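Local structure of uncharacterized protein (Xanthomonas campestris pv. campestris, 3HIU) at residues 125-128 with 129-133. The protein is of unknown function but belongs to a ferritin-like family and folds as a bundle of long helices that holds a sodium ion in the crystal. Sequence-based numbering, arbitrary orientation.
Sequences EVAQ and ICEDI
Val126 and Cys130 sit one turn apart on the buried face of helix 124-159, with CG1 of Val126 4.3 Å from SG of Cys130. The thiol reaches back along the helix because SG lies anti to its own carbonyl carbon (chi1 -63°), which brings it to 3.3 Å from the carbonyl O of Val126. That same oxygen accepts the helix hydrogen bond from the backbone N of Cys130 at 3.1 Å. Ile129 turns CG1 back in the same sense, 3.2 Å from O of Glu125, the same oxygen that takes the hydrogen bond from its own backbone N. Helix 124-159 is the last long helix of a four-helix bundle, as expected of a ferritin-like chain: Val126 packs on Leu7, Cys59 and Leu62, while Cys130 meets Val115 of helix 94-120. Further round, Glu131 lays its extended chain past Ala127, CG 3.3 Å from the carbonyl O of Ala127, and OE2 goes on to a salt bridge with Arg119. The outer face is looser. There the exposed Gln128, its chain bent at chi2, brings its amide end up to the carboxylate of Asp132, the two planes 79° apart. A bound 1,2-ethanediol, probably from the crystallisation liquor, lies about 4 Å from the side chain of Asp132. The main chain joins the same two residues, Asp132 N donating to Gln128 O at 3.0 Å.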
ATOM      1  N   GLU B 125     -14.424   3.981  22.809  1.00 41.75           N
ATOM      2  CA  GLU B 125     -14.179   5.343  22.330  1.00 38.52           C
ATOM      3  C   GLU B 125     -12.952   5.384  21.428  1.00 31.79           C
ATOM      4  O   GLU B 125     -12.968   6.047  20.399  1.00 31.02           O
ATOM      5  CB  GLU B 125     -13.985   6.326  23.493  1.00 46.21           C
ATOM      6  CG  GLU B 125     -15.221   6.572  24.347  1.00 57.66           C
ATOM      7  CD  GLU B 125     -15.353   5.599  25.516  1.00 67.35           C
ATOM      8  OE1 GLU B 125     -14.542   4.650  25.619  1.00 69.39           O
ATOM      9  OE2 GLU B 125     -16.272   5.792  26.341  1.00 70.67           O
ATOM     10  N   VAL B 126     -11.885   4.696  21.830  1.00 31.62           N
ATOM     11  CA  VAL B 126     -10.694   4.569  20.997  1.00 35.77           C
ATOM     12  C   VAL B 126     -11.088   3.955  19.654  1.00 33.55           C
ATOM     13  O   VAL B 126     -10.674   4.426  18.604  1.00 25.61           O
ATOM     14  CB  VAL B 126      -9.602   3.698  21.677  1.00 25.62           C
ATOM     15  CG1 VAL B 126      -8.383   3.572  20.781  1.00 20.33           C
ATOM     16  CG2 VAL B 126      -9.204   4.298  23.006  1.00 24.96           C
ATOM     17  N   ALA B 127     -11.918   2.917  19.707  1.00 36.02           N
ATOM     18  CA  ALA B 127     -12.347   2.198  18.516  1.00 31.99           C
ATOM     19  C   ALA B 127     -13.057   3.103  17.508  1.00 35.88           C
ATOM     20  O   ALA B 127     -12.911   2.933  16.296  1.00 32.92           O
ATOM     21  CB  ALA B 127     -13.232   1.020  18.907  1.00 28.85           C
ATOM     22  N   GLN B 128     -13.830   4.060  18.009  1.00 43.86           N
ATOM     23  CA  GLN B 128     -14.549   4.988  17.136  1.00 48.68           C
ATOM     24  C   GLN B 128     -13.567   5.940  16.462  1.00 43.85           C
ATOM     25  O   GLN B 128     -13.625   6.136  15.252  1.00 42.45           O
ATOM     26  CB  GLN B 128     -15.619   5.775  17.910  1.00 56.14           C
ATOM     27  CG  GLN B 128     -16.991   5.866  17.208  1.00 63.59           C
ATOM     28  CD  GLN B 128     -17.041   6.890  16.079  1.00 65.66           C
ATOM     29  OE1 GLN B 128     -17.146   6.529  14.904  1.00 65.02           O
ATOM     30  NE2 GLN B 128     -16.975   8.170  16.434  1.00 65.14           N
ATOM     31  N   ILE B 129     -12.669   6.531  17.248  1.00 39.68           N
ATOM     32  CA  ILE B 129     -11.601   7.343  16.682  1.00 37.75           C
ATOM     33  C   ILE B 129     -11.088   6.605  15.456  1.00 32.14           C
ATOM     34  O   ILE B 129     -11.090   7.130  14.344  1.00 28.58           O
ATOM     35  CB  ILE B 129     -10.412   7.542  17.661  1.00 39.63           C
ATOM     36  CG1 ILE B 129     -10.888   8.057  19.018  1.00 48.11           C
ATOM     37  CG2 ILE B 129      -9.403   8.524  17.081  1.00 34.35           C
ATOM     38  CD1 ILE B 129     -11.195   9.541  19.029  1.00 49.83           C
ATOM     39  N   CYS B 130     -10.687   5.359  15.680  1.00 29.84           N
ATOM     40  CA  CYS B 130      -9.985   4.590  14.669  1.00 30.03           C
ATOM     41  C   CYS B 130     -10.823   4.256  13.442  1.00 34.09           C
ATOM     42  O   CYS B 130     -10.296   4.161  12.335  1.00 34.26           O
ATOM     43  CB  CYS B 130      -9.412   3.328  15.290  1.00 22.52           C
ATOM     44  SG  CYS B 130      -8.198   3.707  16.532  1.00 37.96           S
ATOM     45  N   GLU B 131     -12.122   4.072  13.630  1.00 35.81           N
ATOM     46  CA  GLU B 131     -12.999   3.772  12.504  1.00 33.85           C
ATOM     47  C   GLU B 131     -13.195   5.034  11.673  1.00 30.72           C
ATOM     48  O   GLU B 131     -13.451   4.968  10.464  1.00 25.89           O
ATOM     49  CB  GLU B 131     -14.353   3.235  12.986  1.00 32.05           C
ATOM     50  CG  GLU B 131     -14.319   1.818  13.551  1.00 42.06           C
ATOM     51  CD  GLU B 131     -15.520   1.511  14.447  1.00 58.81           C
ATOM     52  OE1 GLU B 131     -16.587   2.139  14.269  1.00 63.51           O
ATOM     53  OE2 GLU B 131     -15.396   0.643  15.338  1.00 66.73           O
ATOM     54  N   ASP B 132     -13.072   6.183  12.331  1.00 29.05           N
ATOM     55  CA  ASP B 132     -13.294   7.457  11.665  1.00 38.72           C
ATOM     56  C   ASP B 132     -12.066   7.843  10.856  1.00 39.50           C
ATOM     57  O   ASP B 132     -12.189   8.286   9.712  1.00 42.19           O
ATOM     58  CB  ASP B 132     -13.686   8.550  12.664  1.00 44.02           C
ATOM     59  CG  ASP B 132     -15.124   8.412  13.140  1.00 52.36           C
ATOM     60  OD1 ASP B 132     -15.983   8.015  12.321  1.00 58.86           O
ATOM     61  OD2 ASP B 132     -15.401   8.693  14.328  1.00 51.81           O
ATOM     62  N   ILE B 133     -10.885   7.660  11.439  1.00 32.70           N
ATOM     63  CA  ILE B 133      -9.645   7.820  10.685  1.00 30.59           C
ATOM     64  C   ILE B 133      -9.636   6.850   9.499  1.00 31.27           C
ATOM     65  O   ILE B 133      -9.233   7.200   8.388  1.00 34.99           O
ATOM     66  CB  ILE B 133      -8.393   7.590  11.575  1.00 34.96           C
ATOM     67  CG1 ILE B 133      -8.253   8.717  12.604  1.00 35.24           C
ATOM     68  CG2 ILE B 133      -7.122   7.481  10.717  1.00 30.67           C
ATOM     69  CD1 ILE B 133      -7.217   8.441  13.687  1.00 32.34           C
TER